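Local atomic coordinates of malonyl CoA-acyl carrier protein transacylase (Mycobacterium tuberculosis, PDB entry 2QC3), a protein that transfers the malonyl group of malonyl-CoA to holo acyl carrier protein, supplying malonyl-ACP for fatty acid biosynthesis. Residues 10-15 with 269-274; 17-22 with 45-50; 29-34 with 68-73; 64-69 with 109-114; 103-108 with 213-218. All blocks are in the same frame, centred on the assembly; numbering follows the deposited sequence.

Interaction 1. Residues 10-15 with 269-274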
# COMPACT_ATOMS: atom_id res chain seq x y z
N GLN A 10 -3.32 3.27 0.31
CA GLN A 10 -4.44 4.20 0.44
C GLN A 10 -4.61 5.15 -0.74
O GLN A 10 -3.66 5.42 -1.48
CB GLN A 10 -4.32 5.02 1.73
CG GLN A 10 -4.37 4.20 3.01
CD GLN A 10 -4.34 5.06 4.27
OE1 GLN A 10 -5.26 5.84 4.53
NE2 GLN A 10 -3.27 4.94 5.04
N GLY A 11 -5.83 5.64 -0.90
CA GLY A 11 -6.13 6.56 -1.99
C GLY A 11 -6.88 5.89 -3.12
O GLY A 11 -7.44 6.56 -3.99
N SER A 12 -6.90 4.56 -3.11
CA SER A 12 -7.58 3.80 -4.16
C SER A 12 -8.94 3.26 -3.73
O SER A 12 -9.77 2.91 -4.57
CB SER A 12 -6.68 2.65 -4.61
OG SER A 12 -6.21 1.91 -3.50
N GLN A 13 -9.19 3.21 -2.42
CA GLN A 13 -10.46 2.70 -1.92
C GLN A 13 -11.65 3.48 -2.45
O GLN A 13 -11.59 4.70 -2.61
CB GLN A 13 -10.47 2.70 -0.39
CG GLN A 13 -10.48 4.08 0.28
CD GLN A 13 -9.20 4.86 0.08
OE1 GLN A 13 -8.12 4.28 -0.05
NE2 GLN A 13 -9.31 6.18 0.07
N THR A 14 -12.75 2.77 -2.71
CA THR A 14 -13.98 3.38 -3.22
C THR A 14 -15.18 2.60 -2.70
O THR A 14 -15.10 1.39 -2.48
CB THR A 14 -14.02 3.37 -4.76
OG1 THR A 14 -13.89 2.03 -5.24
CG2 THR A 14 -12.89 4.21 -5.33
N GLU A 15 -16.31 3.29 -2.51
CA GLU A 15 -17.51 2.63 -2.03
C GLU A 15 -17.90 1.44 -2.90
O GLU A 15 -17.75 1.48 -4.13
CB GLU A 15 -18.67 3.64 -1.94
CG GLU A 15 -18.89 4.47 -3.19
CD GLU A 15 -19.95 5.55 -2.99
OE1 GLU A 15 -19.75 6.44 -2.13
OE2 GLU A 15 -20.98 5.52 -3.69
N PHE A 269 -3.22 -5.80 -7.83
CA PHE A 269 -4.41 -6.28 -7.14
C PHE A 269 -5.34 -5.12 -6.80
O PHE A 269 -4.93 -3.96 -6.78
CB PHE A 269 -4.00 -7.01 -5.87
CG PHE A 269 -3.41 -8.36 -6.11
CD1 PHE A 269 -2.16 -8.49 -6.71
CD2 PHE A 269 -4.10 -9.51 -5.75
CE1 PHE A 269 -1.62 -9.74 -6.95
CE2 PHE A 269 -3.56 -10.77 -5.99
CZ PHE A 269 -2.32 -10.88 -6.59
N PRO A 270 -6.63 -5.43 -6.55
CA PRO A 270 -7.60 -4.39 -6.20
C PRO A 270 -7.44 -3.93 -4.75
O PRO A 270 -6.89 -4.64 -3.92
CB PRO A 270 -8.94 -5.07 -6.45
CG PRO A 270 -8.65 -6.50 -6.15
CD PRO A 270 -7.32 -6.69 -6.86
N PRO A 271 -7.90 -2.71 -4.43
CA PRO A 271 -8.53 -1.81 -5.40
C PRO A 271 -7.46 -1.19 -6.30
O PRO A 271 -6.72 -0.31 -5.88
CB PRO A 271 -9.22 -0.78 -4.51
CG PRO A 271 -8.30 -0.71 -3.32
CD PRO A 271 -7.99 -2.16 -3.07
N ALA A 272 -7.38 -1.69 -7.53
CA ALA A 272 -6.40 -1.21 -8.51
C ALA A 272 -6.23 0.30 -8.43
O ALA A 272 -7.21 1.05 -8.39
CB ALA A 272 -6.83 -1.62 -9.91
N GLY A 273 -4.98 0.74 -8.42
CA GLY A 273 -4.70 2.16 -8.35
C GLY A 273 -3.85 2.66 -9.50
O GLY A 273 -4.28 2.65 -10.65
N THR A 274 -2.63 3.09 -9.20
CA THR A 274 -1.72 3.61 -10.21
C THR A 274 -0.39 2.87 -10.25
O THR A 274 0.50 3.23 -11.01
CB THR A 274 -1.43 5.10 -9.96
OG1 THR A 274 -0.75 5.25 -8.70
CG2 THR A 274 -2.74 5.90 -9.90

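Interaction 2. Residues 17-22 with 45-50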
# COMPACT_ATOMS: atom_id res chain seq x y z
N MET A 17 -16.39 -1.25 -3.20
CA MET A 17 -15.20 -1.93 -3.71
C MET A 17 -15.17 -3.44 -3.48
O MET A 17 -14.51 -4.17 -4.22
CB MET A 17 -13.93 -1.29 -3.11
CG MET A 17 -13.86 -1.33 -1.59
SD MET A 17 -12.43 -0.44 -0.93
CE MET A 17 -11.18 -1.71 -1.03
N LEU A 18 -15.88 -3.92 -2.47
CA LEU A 18 -15.90 -5.35 -2.18
C LEU A 18 -17.09 -6.09 -2.79
O LEU A 18 -17.10 -7.32 -2.85
CB LEU A 18 -15.92 -5.59 -0.67
CG LEU A 18 -14.67 -5.24 0.14
CD1 LEU A 18 -14.87 -5.72 1.58
CD2 LEU A 18 -13.45 -5.90 -0.47
N SER A 19 -18.10 -5.34 -3.24
CA SER A 19 -19.29 -5.93 -3.83
C SER A 19 -19.01 -7.03 -4.85
O SER A 19 -19.47 -8.16 -4.71
CB SER A 19 -20.16 -4.86 -4.48
OG SER A 19 -20.66 -3.97 -3.50
N PRO A 20 -18.23 -6.71 -5.89
CA PRO A 20 -17.91 -7.70 -6.91
C PRO A 20 -17.08 -8.88 -6.43
O PRO A 20 -16.91 -9.86 -7.15
CB PRO A 20 -17.20 -6.88 -7.97
CG PRO A 20 -16.48 -5.84 -7.15
CD PRO A 20 -17.53 -5.43 -6.16
N TRP A 21 -16.56 -8.81 -5.20
CA TRP A 21 -15.76 -9.91 -4.68
C TRP A 21 -16.51 -10.80 -3.70
O TRP A 21 -16.20 -11.98 -3.57
CB TRP A 21 -14.47 -9.38 -4.04
CG TRP A 21 -13.57 -8.70 -5.03
CD1 TRP A 21 -13.46 -7.36 -5.25
CD2 TRP A 21 -12.73 -9.34 -6.00
NE1 TRP A 21 -12.59 -7.12 -6.29
CE2 TRP A 21 -12.13 -8.31 -6.77
CE3 TRP A 21 -12.42 -10.67 -6.29
CZ2 TRP A 21 -11.24 -8.58 -7.82
CZ3 TRP A 21 -11.53 -10.94 -7.34
CH2 TRP A 21 -10.95 -9.90 -8.08
N LEU A 22 -17.51 -10.23 -3.03
CA LEU A 22 -18.30 -11.00 -2.07
C LEU A 22 -19.19 -12.02 -2.77
O LEU A 22 -19.97 -12.73 -2.12
CB LEU A 22 -19.15 -10.06 -1.21
CG LEU A 22 -18.40 -9.11 -0.28
CD1 LEU A 22 -19.40 -8.26 0.49
CD2 LEU A 22 -17.53 -9.91 0.68
N LEU A 45 -18.70 -1.94 5.27
CA LEU A 45 -17.72 -0.92 4.94
C LEU A 45 -17.31 -0.97 3.47
O LEU A 45 -17.17 0.06 2.83
CB LEU A 45 -16.47 -1.09 5.82
CG LEU A 45 -16.68 -0.78 7.31
CD1 LEU A 45 -15.46 -1.19 8.11
CD2 LEU A 45 -16.98 0.70 7.47
N GLY A 46 -17.13 -2.18 2.95
CA GLY A 46 -16.72 -2.33 1.56
C GLY A 46 -17.85 -2.40 0.55
O GLY A 46 -17.59 -2.46 -0.65
N THR A 47 -19.09 -2.41 1.02
CA THR A 47 -20.23 -2.49 0.11
C THR A 47 -21.15 -1.27 0.17
O THR A 47 -21.29 -0.55 -0.82
CB THR A 47 -21.08 -3.76 0.37
OG1 THR A 47 -21.52 -3.79 1.73
CG2 THR A 47 -20.27 -5.01 0.07
N THR A 48 -21.75 -1.03 1.33
CA THR A 48 -22.67 0.09 1.49
C THR A 48 -22.07 1.42 1.97
O THR A 48 -22.49 2.48 1.52
CB THR A 48 -23.82 -0.28 2.45
OG1 THR A 48 -23.28 -0.67 3.72
CG2 THR A 48 -24.62 -1.44 1.88
N ALA A 49 -21.09 1.36 2.87
CA ALA A 49 -20.46 2.57 3.39
C ALA A 49 -20.13 3.59 2.30
O ALA A 49 -19.86 3.23 1.16
CB ALA A 49 -19.19 2.21 4.17
N SER A 50 -20.15 4.87 2.67
CA SER A 50 -19.86 5.95 1.74
C SER A 50 -18.36 6.16 1.57
O SER A 50 -17.58 5.94 2.50
CB SER A 50 -20.49 7.25 2.24
OG SER A 50 -19.91 7.64 3.47
O HOH W 1 -22.26 -2.43 -2.38

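Interaction 3. Residues 29-34 with 68-73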
# COMPACT_ATOMS: atom_id res chain seq x y z
N ASP A 29 -17.72 -15.39 3.73
CA ASP A 29 -17.26 -16.09 4.92
C ASP A 29 -15.90 -15.58 5.40
O ASP A 29 -15.65 -15.49 6.60
CB ASP A 29 -17.20 -17.59 4.65
CG ASP A 29 -16.81 -18.38 5.87
OD1 ASP A 29 -15.61 -18.40 6.21
OD2 ASP A 29 -17.71 -18.99 6.49
N GLN A 30 -15.02 -15.25 4.46
CA GLN A 30 -13.70 -14.74 4.81
C GLN A 30 -13.80 -13.33 5.38
O GLN A 30 -13.10 -13.00 6.34
CB GLN A 30 -12.78 -14.76 3.58
CG GLN A 30 -11.88 -15.98 3.52
CD GLN A 30 -11.37 -16.25 2.12
OE1 GLN A 30 -10.81 -15.38 1.46
NE2 GLN A 30 -11.54 -17.49 1.67
N ILE A 31 -14.66 -12.51 4.79
CA ILE A 31 -14.84 -11.14 5.26
C ILE A 31 -15.38 -11.16 6.69
O ILE A 31 -15.10 -10.26 7.48
CB ILE A 31 -15.82 -10.35 4.36
CG1 ILE A 31 -15.12 -9.99 3.05
CG2 ILE A 31 -16.28 -9.08 5.06
CD1 ILE A 31 -13.93 -9.07 3.22
N ALA A 32 -16.16 -12.20 7.01
CA ALA A 32 -16.72 -12.33 8.34
C ALA A 32 -15.58 -12.64 9.30
O ALA A 32 -15.47 -12.04 10.37
CB ALA A 32 -17.75 -13.46 8.37
N ALA A 33 -14.71 -13.56 8.89
CA ALA A 33 -13.56 -13.94 9.70
C ALA A 33 -12.61 -12.76 9.88
O ALA A 33 -12.04 -12.58 10.96
CB ALA A 33 -12.83 -15.10 9.03
N TRP A 34 -12.45 -11.97 8.83
CA TRP A 34 -11.56 -10.81 8.87
C TRP A 34 -12.19 -9.65 9.63
O TRP A 34 -11.48 -8.85 10.26
CB TRP A 34 -11.17 -10.38 7.45
CG TRP A 34 -10.39 -11.43 6.72
CD1 TRP A 34 -9.78 -12.53 7.26
CD2 TRP A 34 -10.11 -11.48 5.31
NE1 TRP A 34 -9.15 -13.26 6.28
CE2 TRP A 34 -9.33 -12.64 5.07
CE3 TRP A 34 -10.45 -10.66 4.22
CZ2 TRP A 34 -8.88 -13.00 3.80
CZ3 TRP A 34 -9.99 -11.02 2.95
CH2 TRP A 34 -9.22 -12.18 2.75
N THR A 68 -7.65 -6.69 -1.35
CA THR A 68 -6.49 -7.30 -1.98
C THR A 68 -6.38 -8.79 -1.75
O THR A 68 -6.15 -9.55 -2.69
CB THR A 68 -5.17 -6.63 -1.52
OG1 THR A 68 -5.11 -5.30 -2.04
CG2 THR A 68 -3.95 -7.41 -2.03
N LEU A 69 -6.56 -9.21 -0.50
CA LEU A 69 -6.44 -10.61 -0.17
C LEU A 69 -7.60 -11.47 -0.67
O LEU A 69 -7.41 -12.66 -0.93
CB LEU A 69 -6.22 -10.77 1.34
CG LEU A 69 -4.97 -9.99 1.80
CD1 LEU A 69 -4.68 -10.25 3.28
CD2 LEU A 69 -3.77 -10.39 0.93
N LEU A 70 -8.79 -10.90 -0.80
CA LEU A 70 -9.91 -11.69 -1.32
C LEU A 70 -9.52 -12.15 -2.72
O LEU A 70 -9.70 -13.32 -3.08
CB LEU A 70 -11.19 -10.84 -1.42
CG LEU A 70 -11.98 -10.57 -0.14
CD1 LEU A 70 -13.11 -9.62 -0.46
CD2 LEU A 70 -12.51 -11.88 0.44
N ALA A 71 -8.97 -11.22 -3.50
CA ALA A 71 -8.53 -11.49 -4.86
C ALA A 71 -7.41 -12.51 -4.84
O ALA A 71 -7.39 -13.45 -5.64
CB ALA A 71 -8.06 -10.21 -5.53
N HIS A 72 -6.47 -12.33 -3.93
CA HIS A 72 -5.35 -13.25 -3.81
C HIS A 72 -5.85 -14.62 -3.39
O HIS A 72 -5.34 -15.65 -3.85
CB HIS A 72 -4.34 -12.77 -2.78
CG HIS A 72 -3.36 -13.82 -2.37
ND1 HIS A 72 -2.38 -14.29 -3.23
CD2 HIS A 72 -3.24 -14.54 -1.23
CE1 HIS A 72 -1.70 -15.25 -2.62
NE2 HIS A 72 -2.20 -15.42 -1.41
N GLN A 73 -6.82 -14.64 -2.48
CA GLN A 73 -7.39 -15.88 -1.99
C GLN A 73 -7.99 -16.66 -3.15
O GLN A 73 -7.72 -17.85 -3.32
CB GLN A 73 -8.49 -15.59 -0.96
CG GLN A 73 -7.99 -15.09 0.37
CD GLN A 73 -7.08 -16.08 1.05
OE1 GLN A 73 -6.00 -16.39 0.56
NE2 GLN A 73 -7.52 -16.59 2.20
O HOH W 2 -11.50 -14.87 -1.58

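Interaction 4. Residues 64-69 with 109-114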
# COMPACT_ATOMS: atom_id res chain seq x y z
N ILE A 64 -8.74 -1.96 2.35
CA ILE A 64 -7.90 -2.13 1.16
C ILE A 64 -7.17 -3.47 1.19
O ILE A 64 -7.12 -4.17 0.18
CB ILE A 64 -6.87 -0.99 1.04
CG1 ILE A 64 -7.60 0.32 0.71
CG2 ILE A 64 -5.84 -1.31 -0.06
CD1 ILE A 64 -6.72 1.55 0.81
N VAL A 65 -6.61 -3.82 2.35
CA VAL A 65 -5.91 -5.09 2.49
C VAL A 65 -6.90 -6.23 2.30
O VAL A 65 -6.58 -7.24 1.68
CB VAL A 65 -5.22 -5.21 3.89
CG1 VAL A 65 -4.73 -6.64 4.11
CG2 VAL A 65 -4.05 -4.25 3.98
N ALA A 66 -8.12 -6.07 2.82
CA ALA A 66 -9.15 -7.10 2.69
C ALA A 66 -9.50 -7.34 1.22
O ALA A 66 -9.60 -8.48 0.78
CB ALA A 66 -10.41 -6.69 3.48
N ALA A 67 -9.68 -6.26 0.47
CA ALA A 67 -10.01 -6.37 -0.95
C ALA A 67 -8.88 -7.08 -1.68
O ALA A 67 -9.11 -7.97 -2.51
CB ALA A 67 -10.21 -4.98 -1.54
N THR A 68 -7.65 -6.69 -1.35
CA THR A 68 -6.49 -7.30 -1.98
C THR A 68 -6.38 -8.79 -1.75
O THR A 68 -6.15 -9.55 -2.69
CB THR A 68 -5.17 -6.63 -1.52
OG1 THR A 68 -5.11 -5.30 -2.04
CG2 THR A 68 -3.95 -7.41 -2.03
N LEU A 69 -6.56 -9.21 -0.50
CA LEU A 69 -6.44 -10.61 -0.17
C LEU A 69 -7.60 -11.47 -0.67
O LEU A 69 -7.41 -12.66 -0.93
CB LEU A 69 -6.22 -10.77 1.34
CG LEU A 69 -4.97 -9.99 1.80
CD1 LEU A 69 -4.68 -10.25 3.28
CD2 LEU A 69 -3.77 -10.39 0.93
N ASP A 109 -4.63 -12.40 9.92
CA ASP A 109 -3.73 -11.60 10.74
C ASP A 109 -3.32 -10.33 9.99
O ASP A 109 -3.13 -9.28 10.59
CB ASP A 109 -2.47 -12.40 11.12
CG ASP A 109 -2.76 -13.47 12.16
OD1 ASP A 109 -3.65 -13.26 13.01
OD2 ASP A 109 -2.08 -14.52 12.14
N ALA A 110 -3.20 -10.43 8.67
CA ALA A 110 -2.83 -9.27 7.86
C ALA A 110 -3.90 -8.18 7.98
O ALA A 110 -3.58 -7.01 8.19
CB ALA A 110 -2.66 -9.69 6.39
N VAL A 111 -5.16 -8.57 7.83
CA VAL A 111 -6.24 -7.60 7.93
C VAL A 111 -6.32 -6.96 9.31
O VAL A 111 -6.48 -5.75 9.43
CB VAL A 111 -7.59 -8.23 7.58
CG1 VAL A 111 -8.72 -7.23 7.82
CG2 VAL A 111 -7.58 -8.67 6.11
N ALA A 112 -6.19 -7.78 10.35
CA ALA A 112 -6.23 -7.28 11.73
C ALA A 112 -5.04 -6.36 12.00
O ALA A 112 -5.17 -5.36 12.72
CB ALA A 112 -6.23 -8.44 12.71
N LEU A 113 -3.88 -6.69 11.43
CA LEU A 113 -2.68 -5.89 11.61
C LEU A 113 -2.88 -4.57 10.89
O LEU A 113 -2.44 -3.51 11.34
CB LEU A 113 -1.46 -6.61 11.03
CG LEU A 113 -0.14 -5.84 11.17
CD1 LEU A 113 0.17 -5.63 12.65
CD2 LEU A 113 0.98 -6.60 10.47
N ALA A 114 -3.54 -4.64 9.75
CA ALA A 114 -3.82 -3.45 8.98
C ALA A 114 -4.80 -2.55 9.77
O ALA A 114 -4.64 -1.33 9.81
CB ALA A 114 -4.41 -3.86 7.62

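Interaction 5. Residues 103-108 with 213-218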
# COMPACT_ATOMS: atom_id res chain seq x y z
N GLY A 103 3.41 -14.97 1.72
CA GLY A 103 3.42 -15.97 2.78
C GLY A 103 4.06 -15.65 4.12
O GLY A 103 4.30 -16.56 4.91
N VAL A 104 4.33 -14.38 4.40
CA VAL A 104 4.94 -14.03 5.67
C VAL A 104 3.93 -14.05 6.80
O VAL A 104 4.26 -14.44 7.92
CB VAL A 104 5.60 -12.63 5.58
CG1 VAL A 104 6.11 -12.20 6.95
CG2 VAL A 104 6.75 -12.69 4.59
N ILE A 105 2.69 -13.66 6.50
CA ILE A 105 1.63 -13.63 7.50
C ILE A 105 0.31 -14.14 6.92
O ILE A 105 0.08 -14.04 5.72
CB ILE A 105 1.40 -12.19 8.03
CG1 ILE A 105 1.13 -11.24 6.86
CG2 ILE A 105 2.60 -11.72 8.84
CD1 ILE A 105 0.90 -9.79 7.27
N ALA A 106 -0.55 -14.67 7.79
CA ALA A 106 -1.86 -15.18 7.38
C ALA A 106 -2.76 -14.01 7.00
O ALA A 106 -2.59 -12.91 7.52
CB ALA A 106 -2.49 -15.99 8.52
N ALA A 107 -3.72 -14.25 6.11
CA ALA A 107 -4.63 -13.21 5.66
C ALA A 107 -5.45 -12.58 6.79
O ALA A 107 -5.62 -11.36 6.83
CB ALA A 107 -5.58 -13.76 4.59
N ASP A 108 -5.95 -13.41 7.70
CA ASP A 108 -6.74 -12.88 8.80
C ASP A 108 -5.87 -11.99 9.69
O ASP A 108 -6.31 -10.93 10.13
CB ASP A 108 -7.37 -14.03 9.61
CG ASP A 108 -6.34 -14.91 10.30
OD1 ASP A 108 -5.24 -15.11 9.75
OD2 ASP A 108 -6.66 -15.41 11.40
N ILE A 213 2.04 -11.59 16.20
CA ILE A 213 1.52 -12.34 15.05
C ILE A 213 2.47 -13.46 14.65
O ILE A 213 3.69 -13.28 14.69
CB ILE A 213 1.32 -11.40 13.84
CG1 ILE A 213 0.24 -10.36 14.16
CG2 ILE A 213 0.94 -12.20 12.60
CD1 ILE A 213 0.14 -9.26 13.11
N ALA A 214 1.92 -14.60 14.25
CA ALA A 214 2.73 -15.73 13.80
C ALA A 214 3.23 -15.41 12.39
O ALA A 214 2.45 -15.02 11.52
CB ALA A 214 1.89 -17.02 13.78
N THR A 215 4.53 -15.58 12.17
CA THR A 215 5.11 -15.29 10.87
C THR A 215 5.89 -16.46 10.28
O THR A 215 6.12 -17.47 10.94
CB THR A 215 6.06 -14.08 10.95
OG1 THR A 215 7.16 -14.40 11.82
CG2 THR A 215 5.33 -12.86 11.49
N ALA A 216 6.30 -16.30 9.03
CA ALA A 216 7.07 -17.32 8.33
C ALA A 216 7.95 -16.61 7.31
O ALA A 216 7.64 -15.50 6.88
CB ALA A 216 6.14 -18.30 7.64
N ASP A 217 9.06 -17.24 6.93
CA ASP A 217 9.94 -16.64 5.94
C ASP A 217 9.13 -16.54 4.66
O ASP A 217 8.30 -17.40 4.38
CB ASP A 217 11.18 -17.53 5.73
CG ASP A 217 12.19 -17.39 6.86
OD1 ASP A 217 13.12 -18.23 6.95
OD2 ASP A 217 12.07 -16.43 7.65
N PRO A 218 9.33 -15.47 3.88
CA PRO A 218 8.57 -15.32 2.64
C PRO A 218 8.76 -16.47 1.66
O PRO A 218 9.87 -16.99 1.50
CB PRO A 218 9.08 -13.98 2.08
CG PRO A 218 10.46 -13.88 2.64
CD PRO A 218 10.29 -14.37 4.05
O HOH W 3 -0.05 -14.87 10.74

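Interaction 1. Residues 10-15 with 269-274
S12 and P271 bring together two loops that follow neighbouring strands, 2-7 and 263-268, of the parallel sheet. The first loop carries the GQGSQ sequence of the FabD family, and its turn starts at G11, whose positive phi of 103° suits a glycine. There the backbone N of G11 is tied to OE1 of Q13 at 2.8 Å, in the carbonyl plane on a lone pair, which folds the glutamine side chain back over its own loop. S12 follows and does most of the touching. S12 CB sits 3.2 Å from P271 O, while S12 OG comes 3.4 Å from P271 CG. G273 CA is a looser neighbour, 4.3 Å from S12 CB. The S12 side chain is about 9 Å from that of S92, the probable active-site serine. At Q13 the contact thins, with the backbone N 4.1 Å from P271 CG. The peptide bond before P271 is cis, and M17 also packs on this proline. The S12 hydroxyl, set between the backbone N and the carbonyl carbon (chi1 50°), is spent on G9 O of its own loop, so the two loops meet by van der Waals packing alone.

Interaction 2. Residues 17-22 with 45-50
L18 packs on G46 where the loop between strand 2-7 and helix 27-37 meets helix 42-47, in the helical layer of the α/β core. The backbone joins them first: L18 N donates to G46 O at 2.9 Å, with a nearly straight N-H...O angle of 167°. The donor is nevertheless tilted 29° from the carbonyl plane. From there the leucine side chain can be traced outward. L18 CB lies 3.5 Å from that same G46 O, and L18 CG rests 3.8 Å from G46 CA. Of the two methyls, CD1 leans on G46 CA and on I31, an approach possible because G46 has no side chain, whereas CD2 turns to A67 and L70 of helix 57-77. One leucine thus fills the junction of three helices. The loop then coils into a tight turn, with L18 O accepting from both W21 N and L22 N. T47 faces this turn. With its OG1 held by A43 O (chi1 57°), CG2 is the branch turned to the loop. A water links S19 OG with T47 O, to which it donates. The side chains of L22 and T47 cross at about a right angle, and L22 CD1 presses on T47 CG2 at 3.4 Å, tighter than usual van der Waals contact.

Interaction 3. Residues 29-34 with 68-73
W34 reaches from helix 27-37 onto helix 57-77 with the six-membered end of its indole. W34 CH2 lies 3.6 Å from L69 CB, and W34 CZ3 is 3.7 Å from L70 CD2; both leucines approach the ring obliquely. L70 N lies in the ring plane at the edge, so the indole edge abuts the backbone of the second helix. L70 is the other main element: while CD2 meets the tryptophan, L70 CD1 turns to I31 CD1 at 3.8 Å, the two side chains crossing at about a right angle. A polar margin closes one side of the patch. There Q30 extends beyond CG toward Q73, their amide planes 68° apart and not bonded to each other; the fine placing of Q73 CG is doubtful. A water joins the helices instead, donating to L70 O at 2.8 Å and, over a longer 3.2 Å, to Q30 OE1.

On its own helix, Q30 O lies 3.2 Å above one face of the W34 ring, offset toward the rim. Farther out, A107, D108 and V111 of helix 107-125 press on W34, L42 of helix 42-47 touches both W34 and I31, and L22 packs on I31. The axes of segments 29-34 and 68-73 come no closer than 11.1 Å and run at 136°, a spacing wide enough for a bulky indole between them. The contact joins two steeply inclined helices of the helical layer of the α/β-hydrolase-like core known from FabD-type transacylases.

Interaction 4. Residues 64-69 with 109-114
V65 and V111 sit at the centre of an antiparallel helix pair, formed by helices 57-77 and 107-125 in the α/β core of the acyltransferase. The axes of segments 64-69 and 109-114 approach to 9.2 Å at an angle of 162°, and the CA atoms of V65 and V111 are 6.0 Å apart. The small side chains, mostly valine and alanine, are consistent with this spacing, and every touching residue is buried.

The contacts across it are all apolar, methyl against methyl or backbone carbon. V65 divides its two branches. V65 CG1, opposite the backbone N at chi1 169°, faces V111 CG2 at 4.0 Å, while V65 CG2 packs on A114 CB at 3.7 Å. The two valine side chains slide past each other in opposite directions, and V111 CG2 also lies over the backbone at A66 CA, 4.1 Å away. V111 thus rests between V65 and A66 on the facing helix.

Polar groups stay within each helix. L69 N bonds to V65 O, and A114 N to A110 O, so the backbones pair internally along the interface.

Neighbouring elements cover the pair on different sides. W34 of helix 27-37 touches A66, and L42 of helix 42-47 packs on A66 and V111; A110 and A114 pack on I96 of helix 94-101, the helix just after the probable active-site serine S92. The V65 side chain is about 9 Å from that of S92, near the site but not touching it. At the other end of the patch, L69 closes the row by setting its CD1 methyl 3.8 Å from A110 CB.

Interaction 5. Residues 103-108 with 213-218
V104 O is met by two neighbouring donors of the 213-218 loop, a hydrogen bond and a CA-H...O contact, in a short antiparallel pairing that never becomes a regular sheet. A216 N donates to V104 O at 3.0 Å with a bent N-H...O angle of 137°, and T215 CA lies 3.2 Å from V104 O. In return V104 CA points its hydrogen at A216 O, 3.3 Å away at a straighter 154°. The pairing takes place just after a Schellman motif ends helix 94-101: G103, with positive phi, is its C' residue, and V104 N bonds back to Y99 O. The chain then runs briefly extended to A106, the N-cap position of helix 107-125.

Side chains flank the pairing. V104 and P218 lie side by side pointing the same way, with V104 CG2 3.7 Å from P218 CB. A chi1 of 174° swings V104 CG1 to the side of the carbonyl, 3.6 Å from A216 O. I105 uses its CG2 methyl, which lies 4.0 Å from T215 CG2 and is also close to I213 CG2. M238 of helix 234-243 touches V104, I105 and T215, while I105 also reaches I96 and A110, so I105 ties the 103-108 turn to helices 94-101 and 107-125. Where direct pairing stops, a single water takes over, accepting from A106 N and donating to A214 O at 2.6 Å.

Overall arrangement
From the N terminus, interaction 1 opens just after strand 2-7 and closes only at residues 269-274, after strand 263-268, so its loop encloses the other four. Interaction 2 opens next, at 17-22, and closes at 45-50; interaction 3 starts within that span and ends at 68-73, so the two cross. Interaction 4 begins at 64-69, sharing T68 and L69 with the end of interaction 3, and closes at 109-114. Interaction 5 opens at 103-108, crossing interaction 4, and reaches to 213-218. Helix 57-77 links interactions 3 and 4, and helix 107-125 links 4 and 5. T68 also meets P270, connecting these helices to the loop of interaction 1.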